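Local coordinates for protein DNA ligase (Aquifex aeolicus, PDB 3QWU) that probably acts as an ATP-dependent nucleic acid ligase of the nucleotidyltransferase family, binding adenosine in its adenylation domain and a calcium ion nearby, at residues T86-Y91 against Y95-R100; D114-R119 against L127-E132; F157-K162 against Y180-V185. All coordinates share one frame; numbering follows the deposited sequence.

Contact 1: T86-Y91 against Y95-R100; sequences TRIFKY and YYALSR. With ADN (adenosine), chain C.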
loop_
_atom_site.group_PDB
_atom_site.type_symbol
_atom_site.label_atom_id
_atom_site.label_comp_id
_atom_site.label_asym_id
_atom_site.label_seq_id
_atom_site.Cartn_x
_atom_site.Cartn_y
_atom_site.Cartn_z
ATOM N N THR A 86 -20.833 -2.471 18.208
ATOM C CA THR A 86 -21.174 -3.336 19.294
ATOM C C THR A 86 -22.529 -3.969 19.119
ATOM O O THR A 86 -23.446 -3.380 18.520
ATOM C CB THR A 86 -21.120 -2.618 20.640
ATOM O OG1 THR A 86 -20.891 -3.619 21.650
ATOM C CG2 THR A 86 -22.426 -1.894 20.932
ATOM N N ARG A 87 -22.626 -5.187 19.637
ATOM C CA ARG A 87 -23.849 -5.978 19.587
ATOM C C ARG A 87 -24.177 -6.364 21.035
ATOM O O ARG A 87 -23.341 -6.940 21.727
ATOM C CB ARG A 87 -23.619 -7.199 18.718
ATOM C CG ARG A 87 -23.888 -6.963 17.202
ATOM C CD ARG A 87 -23.446 -8.205 16.415
ATOM N NE ARG A 87 -22.024 -8.423 16.686
ATOM C CZ ARG A 87 -21.414 -9.596 16.640
ATOM N NH1 ARG A 87 -22.076 -10.689 16.284
ATOM N NH2 ARG A 87 -20.120 -9.680 16.918
ATOM N N ILE A 88 -25.336 -5.956 21.521
ATOM C CA ILE A 88 -25.637 -6.042 22.930
ATOM C C ILE A 88 -26.870 -6.918 23.120
ATOM O O ILE A 88 -27.872 -6.737 22.428
ATOM C CB ILE A 88 -25.891 -4.629 23.574
ATOM C CG1 ILE A 88 -24.654 -3.691 23.371
ATOM C CG2 ILE A 88 -26.210 -4.764 25.069
ATOM C CD1 ILE A 88 -24.930 -2.169 23.605
ATOM N N PHE A 89 -26.792 -7.834 24.082
ATOM C CA PHE A 89 -27.895 -8.772 24.336
ATOM C C PHE A 89 -28.019 -9.226 25.781
ATOM O O PHE A 89 -27.084 -9.104 26.571
ATOM C CB PHE A 89 -27.754 -10.019 23.468
ATOM C CG PHE A 89 -26.528 -10.812 23.748
ATOM C CD1 PHE A 89 -25.348 -10.512 23.127
ATOM C CD2 PHE A 89 -26.563 -11.868 24.635
ATOM C CE1 PHE A 89 -24.229 -11.243 23.396
ATOM C CE2 PHE A 89 -25.456 -12.608 24.888
ATOM C CZ PHE A 89 -24.286 -12.297 24.276
ATOM N N LYS A 90 -29.170 -9.842 26.076
ATOM C CA LYS A 90 -29.464 -10.382 27.398
ATOM C C LYS A 90 -29.262 -11.900 27.451
ATOM O O LYS A 90 -29.724 -12.619 26.573
ATOM C CB LYS A 90 -30.898 -10.005 27.780
ATOM C CG LYS A 90 -31.119 -9.990 29.274
ATOM C CD LYS A 90 -32.563 -9.747 29.670
ATOM C CE LYS A 90 -32.669 -9.895 31.201
ATOM N NZ LYS A 90 -33.995 -9.636 31.731
ATOM N N TYR A 91 -28.563 -12.385 28.477
ATOM C CA TYR A 91 -28.409 -13.817 28.725
ATOM C C TYR A 91 -28.658 -14.022 30.219
ATOM O O TYR A 91 -27.936 -13.484 31.047
ATOM C CB TYR A 91 -26.995 -14.281 28.338
ATOM C CG TYR A 91 -26.790 -15.785 28.028
ATOM C CD1 TYR A 91 -27.699 -16.757 28.406
ATOM C CD2 TYR A 91 -25.657 -16.206 27.341
ATOM C CE1 TYR A 91 -27.490 -18.122 28.071
ATOM C CE2 TYR A 91 -25.430 -17.557 27.025
ATOM C CZ TYR A 91 -26.343 -18.505 27.385
ATOM O OH TYR A 91 -26.060 -19.803 27.050
ATOM N N TYR A 95 -26.291 -8.791 30.979
ATOM C CA TYR A 95 -26.232 -8.125 29.707
ATOM C C TYR A 95 -24.781 -8.138 29.257
ATOM O O TYR A 95 -23.871 -7.962 30.074
ATOM C CB TYR A 95 -26.709 -6.698 29.879
ATOM C CG TYR A 95 -28.002 -6.570 30.647
ATOM C CD1 TYR A 95 -29.229 -6.797 30.031
ATOM C CD2 TYR A 95 -27.992 -6.192 31.994
ATOM C CE1 TYR A 95 -30.434 -6.656 30.741
ATOM C CE2 TYR A 95 -29.176 -6.044 32.721
ATOM C CZ TYR A 95 -30.404 -6.283 32.098
ATOM O OH TYR A 95 -31.587 -6.136 32.839
ATOM N N TYR A 96 -24.570 -8.299 27.950
ATOM C CA TYR A 96 -23.223 -8.424 27.411
ATOM C C TYR A 96 -23.119 -7.684 26.101
ATOM O O TYR A 96 -24.132 -7.442 25.395
ATOM C CB TYR A 96 -22.830 -9.878 27.200
ATOM C CG TYR A 96 -22.987 -10.747 28.428
ATOM C CD1 TYR A 96 -21.926 -10.931 29.343
ATOM C CD2 TYR A 96 -24.189 -11.395 28.686
ATOM C CE1 TYR A 96 -22.073 -11.736 30.465
ATOM C CE2 TYR A 96 -24.338 -12.201 29.811
ATOM C CZ TYR A 96 -23.284 -12.365 30.693
ATOM O OH TYR A 96 -23.478 -13.171 31.784
ATOM N N ALA A 97 -21.881 -7.347 25.773
ATOM C CA ALA A 97 -21.594 -6.545 24.565
ATOM C C ALA A 97 -20.523 -7.260 23.779
ATOM O O ALA A 97 -19.495 -7.634 24.352
ATOM C CB ALA A 97 -21.146 -5.097 24.961
ATOM N N LEU A 98 -20.791 -7.487 22.502
ATOM C CA LEU A 98 -19.841 -8.154 21.610
ATOM C C LEU A 98 -19.165 -7.143 20.687
ATOM O O LEU A 98 -19.858 -6.300 20.109
ATOM C CB LEU A 98 -20.532 -9.182 20.715
ATOM C CG LEU A 98 -21.200 -10.400 21.332
ATOM C CD1 LEU A 98 -21.711 -11.293 20.214
ATOM C CD2 LEU A 98 -20.271 -11.210 22.273
ATOM N N SER A 99 -17.840 -7.252 20.550
ATOM C CA SER A 99 -17.058 -6.581 19.491
ATOM C C SER A 99 -17.400 -7.131 18.105
ATOM O O SER A 99 -18.003 -8.189 17.967
ATOM C CB SER A 99 -15.571 -6.832 19.695
ATOM O OG SER A 99 -15.247 -8.174 19.325
ATOM N N ARG A 100 -16.958 -6.454 17.073
ATOM C CA ARG A 100 -17.301 -6.871 15.738
ATOM C C ARG A 100 -16.775 -8.249 15.521
ATOM O O ARG A 100 -17.422 -9.052 14.815
ATOM C CB ARG A 100 -16.715 -5.919 14.697
ATOM C CG ARG A 100 -17.117 -6.261 13.284
ATOM C CD ARG A 100 -18.518 -5.802 12.815
ATOM N NE ARG A 100 -18.328 -5.200 11.480
ATOM C CZ ARG A 100 -18.863 -5.591 10.321
ATOM N NH1 ARG A 100 -19.725 -6.576 10.256
ATOM N NH2 ARG A 100 -18.544 -4.956 9.199
HETATM O "O5'" ADN C . -19.378 -1.290 8.285
HETATM C "C5'" ADN C . -19.889 -0.010 8.661
HETATM C "C4'" ADN C . -19.663 0.211 10.152
HETATM O "O4'" ADN C . -19.988 1.580 10.546
HETATM C "C3'" ADN C . -20.571 -0.691 10.977
HETATM O "O3'" ADN C . -20.025 -1.969 11.291
HETATM C "C2'" ADN C . -20.876 0.135 12.222
HETATM O "O2'" ADN C . -20.079 -0.284 13.316
HETATM C "C1'" ADN C . -20.555 1.587 11.872
HETATM N N9 ADN C . -21.729 2.473 11.859
HETATM C C8 ADN C . -21.717 3.740 12.336
HETATM N N7 ADN C . -22.919 4.349 12.201
HETATM C C5 ADN C . -23.710 3.435 11.582
HETATM C C6 ADN C . -25.095 3.444 11.101
HETATM N N6 ADN C . -25.825 4.577 11.302
HETATM N N1 ADN C . -25.597 2.302 10.538
HETATM C C2 ADN C . -24.809 1.202 10.361
HETATM N N3 ADN C . -23.504 1.144 10.753
HETATM C C4 ADN C . -22.934 2.204 11.367
HETATM O O HOH W 1 -20.279 -6.396 17.242
#
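Tyr95 lies alongside Lys90, pointing the same way, with its CE1 3.7 Å from Lys90 CG. Both polar ends go to Asp122, which makes a salt bridge with Lys90 and a hydrogen bond with Tyr95 OH. Tyr96 pairs with Phe89 through two backbone bonds. The Phe89 ring turns back over the partner strand, because its CG stands between the backbone N and the carbonyl carbon (chi1 63°). One ring face meets Tyr96 CB at 4.1 Å from CZ. On the other face of the sheet, Ala97 CB touches Thr86 OG1 and Ile88 CG1. Leu98 CG meets the edge of the Phe89 ring, 3.8 Å from CE1, while Leu98 CD1 sits over a face of the Arg87 guanidinium, toward its rim. Leu98 O takes Arg87 N in its carbonyl plane at 3.0 Å, Thr86 OG1 from above that plane at 3.3 Å, and a water that also accepts from Arg87 NE. Ser99 O accepts from Arg87 NH2 at 2.8 Å, nearly in the guanidinium plane. Arg100 turns a guanidinium face to adenosine O3', 3.7 Å from NE. The arrangement is an antiparallel beta hairpin, here at the edge of a four-stranded sheet, leading into the adenosine pocket.

Contact 2: D114-R119 against L127-E132; sequences DLIDLR and LVICAE. With ADN (adenosine), chain C.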
loop_
_atom_site.group_PDB
_atom_site.type_symbol
_atom_site.label_atom_id
_atom_site.label_comp_id
_atom_site.label_asym_id
_atom_site.label_seq_id
_atom_site.Cartn_x
_atom_site.Cartn_y
_atom_site.Cartn_z
ATOM N N ASP A 114 -23.818 2.690 32.358
ATOM C CA ASP A 114 -23.616 4.085 32.045
ATOM C C ASP A 114 -23.960 4.465 30.623
ATOM O O ASP A 114 -24.229 5.641 30.355
ATOM C CB ASP A 114 -22.176 4.436 32.313
ATOM C CG ASP A 114 -21.819 4.260 33.751
ATOM O OD1 ASP A 114 -22.677 4.612 34.585
ATOM O OD2 ASP A 114 -20.722 3.770 34.050
ATOM N N LEU A 115 -23.930 3.507 29.696
ATOM C CA LEU A 115 -24.091 3.820 28.290
ATOM C C LEU A 115 -25.551 3.806 27.790
ATOM O O LEU A 115 -25.930 4.594 26.889
ATOM C CB LEU A 115 -23.241 2.881 27.452
ATOM C CG LEU A 115 -21.710 2.991 27.652
ATOM C CD1 LEU A 115 -21.059 1.839 26.930
ATOM C CD2 LEU A 115 -21.144 4.293 27.152
ATOM N N ILE A 116 -26.372 2.938 28.366
ATOM C CA ILE A 116 -27.684 2.655 27.812
ATOM C C ILE A 116 -28.537 1.905 28.828
ATOM O O ILE A 116 -28.069 1.031 29.558
ATOM C CB ILE A 116 -27.569 1.850 26.511
ATOM C CG1 ILE A 116 -28.941 1.714 25.865
ATOM C CG2 ILE A 116 -26.958 0.433 26.742
ATOM C CD1 ILE A 116 -28.937 1.001 24.546
ATOM N N ASP A 117 -29.799 2.287 28.892
ATOM C CA ASP A 117 -30.789 1.640 29.734
ATOM C C ASP A 117 -31.325 0.396 28.973
ATOM O O ASP A 117 -31.815 0.512 27.848
ATOM C CB ASP A 117 -31.876 2.682 30.046
ATOM C CG ASP A 117 -33.148 2.100 30.681
ATOM O OD1 ASP A 117 -33.123 0.996 31.318
ATOM O OD2 ASP A 117 -34.199 2.795 30.516
ATOM N N LEU A 118 -31.278 -0.764 29.626
ATOM C CA LEU A 118 -31.554 -2.038 29.003
ATOM C C LEU A 118 -32.879 -2.719 29.433
ATOM O O LEU A 118 -33.062 -3.932 29.228
ATOM C CB LEU A 118 -30.342 -2.954 29.195
ATOM C CG LEU A 118 -29.172 -2.541 28.263
ATOM C CD1 LEU A 118 -27.914 -3.388 28.541
ATOM C CD2 LEU A 118 -29.555 -2.616 26.733
ATOM N N ARG A 119 -33.799 -1.919 29.981
ATOM C CA ARG A 119 -35.243 -2.257 30.104
ATOM C C ARG A 119 -35.793 -2.873 28.825
ATOM O O ARG A 119 -36.479 -3.888 28.867
ATOM C CB ARG A 119 -36.054 -0.974 30.405
ATOM C CG ARG A 119 -37.473 -1.142 30.890
ATOM C CD ARG A 119 -38.050 0.213 31.370
ATOM N NE ARG A 119 -39.203 0.673 30.567
ATOM C CZ ARG A 119 -39.256 1.779 29.802
ATOM N NH1 ARG A 119 -38.209 2.602 29.698
ATOM N NH2 ARG A 119 -40.374 2.073 29.115
ATOM N N LEU A 127 -34.205 -9.297 21.397
ATOM C CA LEU A 127 -33.498 -8.229 20.687
ATOM C C LEU A 127 -31.955 -8.254 20.899
ATOM O O LEU A 127 -31.402 -8.601 21.986
ATOM C CB LEU A 127 -34.077 -6.876 21.079
ATOM C CG LEU A 127 -35.509 -6.599 20.626
ATOM C CD1 LEU A 127 -35.882 -5.178 21.004
ATOM C CD2 LEU A 127 -35.709 -6.859 19.148
ATOM N N VAL A 128 -31.265 -7.948 19.807
ATOM C CA VAL A 128 -29.852 -7.628 19.860
ATOM C C VAL A 128 -29.705 -6.195 19.400
ATOM O O VAL A 128 -30.212 -5.825 18.311
ATOM C CB VAL A 128 -29.046 -8.489 18.927
ATOM C CG1 VAL A 128 -27.582 -8.131 19.094
ATOM C CG2 VAL A 128 -29.396 -10.036 19.119
ATOM N N ILE A 129 -29.055 -5.368 20.237
ATOM C CA ILE A 129 -28.977 -3.943 19.927
ATOM C C ILE A 129 -27.685 -3.749 19.200
ATOM O O ILE A 129 -26.647 -4.124 19.710
ATOM C CB ILE A 129 -28.949 -3.057 21.198
ATOM C CG1 ILE A 129 -30.157 -3.344 22.075
ATOM C CG2 ILE A 129 -28.873 -1.575 20.836
ATOM C CD1 ILE A 129 -30.045 -2.742 23.472
ATOM N N CYS A 130 -27.752 -3.161 18.012
ATOM C CA CYS A 130 -26.574 -2.848 17.229
ATOM C C CYS A 130 -26.321 -1.325 17.372
ATOM O O CYS A 130 -27.139 -0.504 16.957
ATOM C CB CYS A 130 -26.799 -3.232 15.771
ATOM S SG CYS A 130 -27.077 -4.980 15.508
ATOM N N ALA A 131 -25.173 -0.990 17.952
ATOM C CA ALA A 131 -24.805 0.386 18.256
ATOM C C ALA A 131 -23.323 0.636 18.037
ATOM O O ALA A 131 -22.494 -0.276 18.146
ATOM C CB ALA A 131 -25.158 0.730 19.714
ATOM N N GLU A 132 -23.018 1.893 17.759
ATOM C CA GLU A 132 -21.642 2.392 17.733
ATOM C C GLU A 132 -21.316 2.982 19.090
ATOM O O GLU A 132 -22.076 3.813 19.590
ATOM C CB GLU A 132 -21.516 3.500 16.702
ATOM C CG GLU A 132 -20.088 3.728 16.206
ATOM C CD GLU A 132 -19.571 2.612 15.278
ATOM O OE1 GLU A 132 -20.349 1.676 15.037
ATOM O OE2 GLU A 132 -18.407 2.682 14.812
HETATM O "O5'" ADN C . -19.378 -1.290 8.285
HETATM C "C5'" ADN C . -19.889 -0.010 8.661
HETATM C "C4'" ADN C . -19.663 0.211 10.152
HETATM O "O4'" ADN C . -19.988 1.580 10.546
HETATM C "C3'" ADN C . -20.571 -0.691 10.977
HETATM O "O3'" ADN C . -20.025 -1.969 11.291
HETATM C "C2'" ADN C . -20.876 0.135 12.222
HETATM O "O2'" ADN C . -20.079 -0.284 13.316
HETATM C "C1'" ADN C . -20.555 1.587 11.872
HETATM N N9 ADN C . -21.729 2.473 11.859
HETATM C C8 ADN C . -21.717 3.740 12.336
HETATM N N7 ADN C . -22.919 4.349 12.201
HETATM C C5 ADN C . -23.710 3.435 11.582
HETATM C C6 ADN C . -25.095 3.444 11.101
HETATM N N6 ADN C . -25.825 4.577 11.302
HETATM N N1 ADN C . -25.597 2.302 10.538
HETATM C C2 ADN C . -24.809 1.202 10.361
HETATM N N3 ADN C . -23.504 1.144 10.753
HETATM C C4 ADN C . -22.934 2.204 11.367
#
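Glu132 OE1 accepts a hydrogen bond from the adenosine O2' at 2.6 Å. The carboxylate is held at its other oxygen too, where OE2 accepts from the backbone N of Gly83. The side chain starts with CG anti to the backbone N (chi1 -158°) and then bends at chi2 (72°), which brings OE1 to the ribose. A glutamate on the ribose hydroxyl is consistent with motif III of the covalent nucleotidyltransferases. Further back on the same strand, the contact with 114-119 is small and wholly apolar. It rests on one methyl, Ile129 CD1. Leu118 CD2 is the nearer of the two methyls that meet it, but the modelled separation is doubtful as a measure of tightness. Ile116 CD1 meets it tip to tip at 4.0 Å. The backbones stay far apart, with Ile116 CA 10.2 Å from Ala131 CA, and the side chains bridge the gap. Ile116 spans its part with an extended chain, CG1 anti to the backbone N (chi1 -173°). Segment 114-119 runs from the end of helix 106-115, through a short link at 116-118, into helix 119-123. Asp117 forms an Asx turn in it: OD1 accepts from Arg119 N at 3.3 Å, from above the carboxylate plane. Leu118 occupies the N-cap position of helix 119-123. Around the three methyl ends the core is completed by other apolar groups. Leu121 and Val156 also touch Ile129, Ile88 touches Leu118, and Leu182 touches Ile116.

Contact 3: F157-K162 against Y180-V185; sequences FDFMKK and YNLPHV. With ADN (adenosine), chain C.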
loop_
_atom_site.group_PDB
_atom_site.type_symbol
_atom_site.label_atom_id
_atom_site.label_comp_id
_atom_site.label_asym_id
_atom_site.label_seq_id
_atom_site.Cartn_x
_atom_site.Cartn_y
_atom_site.Cartn_z
ATOM N N PHE A 157 -28.044 2.059 15.954
ATOM C CA PHE A 157 -28.336 2.194 14.531
ATOM C C PHE A 157 -29.063 0.971 13.957
ATOM O O PHE A 157 -29.530 0.993 12.793
ATOM C CB PHE A 157 -27.040 2.458 13.733
ATOM C CG PHE A 157 -25.987 1.393 13.869
ATOM C CD1 PHE A 157 -26.127 0.166 13.282
ATOM C CD2 PHE A 157 -24.842 1.615 14.610
ATOM C CE1 PHE A 157 -25.108 -0.815 13.470
ATOM C CE2 PHE A 157 -23.877 0.632 14.781
ATOM C CZ PHE A 157 -24.022 -0.572 14.229
ATOM N N ASP A 158 -29.146 -0.122 14.717
ATOM C CA ASP A 158 -29.895 -1.289 14.220
ATOM C C ASP A 158 -30.374 -2.198 15.370
ATOM O O ASP A 158 -29.884 -2.099 16.511
ATOM C CB ASP A 158 -29.060 -2.075 13.142
ATOM C CG ASP A 158 -29.270 -1.537 11.668
ATOM O OD1 ASP A 158 -30.453 -1.290 11.272
ATOM O OD2 ASP A 158 -28.260 -1.387 10.912
ATOM N N PHE A 159 -31.373 -3.024 15.075
ATOM C CA PHE A 159 -31.693 -4.165 15.915
ATOM C C PHE A 159 -31.652 -5.404 15.058
ATOM O O PHE A 159 -32.075 -5.398 13.904
ATOM C CB PHE A 159 -33.092 -4.082 16.528
ATOM C CG PHE A 159 -33.282 -2.952 17.498
ATOM C CD1 PHE A 159 -32.886 -3.076 18.797
ATOM C CD2 PHE A 159 -33.911 -1.777 17.105
ATOM C CE1 PHE A 159 -33.082 -2.041 19.674
ATOM C CE2 PHE A 159 -34.114 -0.725 18.013
ATOM C CZ PHE A 159 -33.670 -0.847 19.267
ATOM N N MET A 160 -31.085 -6.450 15.624
ATOM C CA MET A 160 -31.135 -7.751 15.065
ATOM C C MET A 160 -31.916 -8.546 16.059
ATOM O O MET A 160 -32.365 -7.988 17.051
ATOM C CB MET A 160 -29.723 -8.271 14.867
ATOM C CG MET A 160 -29.021 -7.551 13.719
ATOM S SD MET A 160 -27.322 -8.059 13.412
ATOM C CE MET A 160 -27.502 -9.717 12.703
ATOM N N LYS A 161 -32.070 -9.838 15.806
ATOM C CA LYS A 161 -32.772 -10.738 16.680
ATOM C C LYS A 161 -31.939 -11.995 16.899
ATOM O O LYS A 161 -31.329 -12.486 15.989
ATOM C CB LYS A 161 -34.129 -11.135 16.024
ATOM C CG LYS A 161 -35.332 -10.252 16.427
ATOM C CD LYS A 161 -36.681 -10.587 15.706
ATOM C CE LYS A 161 -37.899 -10.297 16.636
ATOM N NZ LYS A 161 -39.177 -9.874 15.932
ATOM N N LYS A 162 -31.966 -12.552 18.092
ATOM C CA LYS A 162 -31.300 -13.824 18.338
ATOM C C LYS A 162 -31.704 -14.887 17.304
ATOM O O LYS A 162 -32.895 -15.024 16.958
ATOM C CB LYS A 162 -31.650 -14.374 19.748
ATOM C CG LYS A 162 -30.786 -13.804 20.894
ATOM C CD LYS A 162 -31.441 -14.043 22.255
ATOM C CE LYS A 162 -30.741 -13.265 23.384
ATOM N NZ LYS A 162 -31.577 -13.227 24.612
ATOM N N TYR A 180 -38.387 3.441 24.323
ATOM C CA TYR A 180 -37.443 3.218 25.412
ATOM C C TYR A 180 -36.419 4.331 25.577
ATOM O O TYR A 180 -35.517 4.263 26.436
ATOM C CB TYR A 180 -36.740 1.893 25.179
ATOM C CG TYR A 180 -37.682 0.718 25.326
ATOM C CD1 TYR A 180 -38.088 -0.044 24.226
ATOM C CD2 TYR A 180 -38.181 0.367 26.580
ATOM C CE1 TYR A 180 -38.965 -1.131 24.403
ATOM C CE2 TYR A 180 -39.015 -0.694 26.754
ATOM C CZ TYR A 180 -39.416 -1.434 25.682
ATOM O OH TYR A 180 -40.275 -2.445 25.918
ATOM N N ASN A 181 -36.551 5.330 24.709
ATOM C CA ASN A 181 -35.737 6.521 24.743
ATOM C C ASN A 181 -34.258 6.306 24.564
ATOM O O ASN A 181 -33.455 6.914 25.234
ATOM C CB ASN A 181 -35.952 7.193 26.064
ATOM C CG ASN A 181 -36.053 8.641 25.905
ATOM O OD1 ASN A 181 -37.156 9.179 25.575
ATOM N ND2 ASN A 181 -34.922 9.324 26.091
ATOM N N LEU A 182 -33.896 5.464 23.618
ATOM C CA LEU A 182 -32.500 5.115 23.405
ATOM C C LEU A 182 -31.725 6.234 22.684
ATOM O O LEU A 182 -32.284 6.974 21.906
ATOM C CB LEU A 182 -32.433 3.792 22.629
ATOM C CG LEU A 182 -33.174 2.622 23.329
ATOM C CD1 LEU A 182 -33.100 1.326 22.531
ATOM C CD2 LEU A 182 -32.609 2.423 24.757
ATOM N N PRO A 183 -30.433 6.362 22.972
ATOM C CA PRO A 183 -29.582 7.212 22.147
ATOM C C PRO A 183 -29.391 6.545 20.775
ATOM O O PRO A 183 -29.187 5.316 20.705
ATOM C CB PRO A 183 -28.262 7.251 22.930
ATOM C CG PRO A 183 -28.238 5.954 23.753
ATOM C CD PRO A 183 -29.677 5.535 23.938
ATOM N N HIS A 184 -29.466 7.328 19.701
ATOM C CA HIS A 184 -29.491 6.784 18.338
ATOM C C HIS A 184 -28.651 7.642 17.390
ATOM O O HIS A 184 -28.328 8.784 17.690
ATOM C CB HIS A 184 -30.928 6.777 17.839
ATOM C CG HIS A 184 -31.544 8.141 17.884
ATOM N ND1 HIS A 184 -32.358 8.553 18.917
ATOM C CD2 HIS A 184 -31.364 9.225 17.090
ATOM C CE1 HIS A 184 -32.690 9.821 18.728
ATOM N NE2 HIS A 184 -32.099 10.252 17.625
ATOM N N VAL A 185 -28.312 7.082 16.230
ATOM C CA VAL A 185 -27.561 7.834 15.210
ATOM C C VAL A 185 -28.536 8.865 14.677
ATOM O O VAL A 185 -29.743 8.637 14.751
ATOM C CB VAL A 185 -27.010 6.881 14.102
ATOM C CG1 VAL A 185 -25.926 5.943 14.686
ATOM C CG2 VAL A 185 -28.125 6.034 13.471
HETATM O "O5'" ADN C . -19.378 -1.290 8.285
HETATM C "C5'" ADN C . -19.889 -0.010 8.661
HETATM C "C4'" ADN C . -19.663 0.211 10.152
HETATM O "O4'" ADN C . -19.988 1.580 10.546
HETATM C "C3'" ADN C . -20.571 -0.691 10.977
HETATM O "O3'" ADN C . -20.025 -1.969 11.291
HETATM C "C2'" ADN C . -20.876 0.135 12.222
HETATM O "O2'" ADN C . -20.079 -0.284 13.316
HETATM C "C1'" ADN C . -20.555 1.587 11.872
HETATM N N9 ADN C . -21.729 2.473 11.859
HETATM C C8 ADN C . -21.717 3.740 12.336
HETATM N N7 ADN C . -22.919 4.349 12.201
HETATM C C5 ADN C . -23.710 3.435 11.582
HETATM C C6 ADN C . -25.095 3.444 11.101
HETATM N N6 ADN C . -25.825 4.577 11.302
HETATM N N1 ADN C . -25.597 2.302 10.538
HETATM C C2 ADN C . -24.809 1.202 10.361
HETATM N N3 ADN C . -23.504 1.144 10.753
HETATM C C4 ADN C . -22.934 2.204 11.367
#
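Phe157 and Val185 make the tight part of this contact, beside the adenine. Phe157 CB lies 3.7 Å from Val185 CG2, and Val185 CG1 stands at the edge of the Phe157 ring. Phe157 CG stands between the backbone N and the carbonyl carbon (chi1 59°), which carries the ring away from the loop and against the adenine. Adenosine N3 lies over the ring centre, 3.6 Å above its plane. Phe157 CD1 comes within 3.4 Å of adenosine C2. Val185 CG2 approaches adenosine N6 at 3.5 Å, on the same side of the base plane as Phe157. An aromatic ring on the base fits motif IIIa of nucleotidyltransferases. The second meeting is slighter. Leu182 CD1 comes to the edge of the Phe159 ring, 4.0 Å from CZ. His184, between Leu182 and Val185, is exposed, and its ND1 makes a weak hydrogen bond to Leu182 O at 3.4 Å. A classic beta bulge sets Phe157 and Asp158 together opposite Cys130. Strand 153-161 is the edge of its sheet, next to strand 127-134. The loop 180-185 joins helix 170-180 to strand 187-191, and Phe159 also touches Leu176 and Ile177 of that helix and Ile120 of helix 119-123.

How the contacts relate
The three contacts follow one another along the chain and share one antiparallel sheet, in the order 94-98, 84-91, 127-134, 153-161. Contact 1 is the hairpin at one edge. Contact 2 joins the third strand to the link between two helices. Contact 3 joins the opposite edge strand to a loop. The centres of contacts 1 and 2 are about 8 Å apart, those of 2 and 3 about 7 Å, and those of 1 and 3 about 12 Å. Backbone bonds between Thr86 and Ala131, and between Val128 and Met160, probably tie the strands together. All three belong to the part of the chain related to RNA ligases and all reach the adenosine, so this sheet helps to build its pocket.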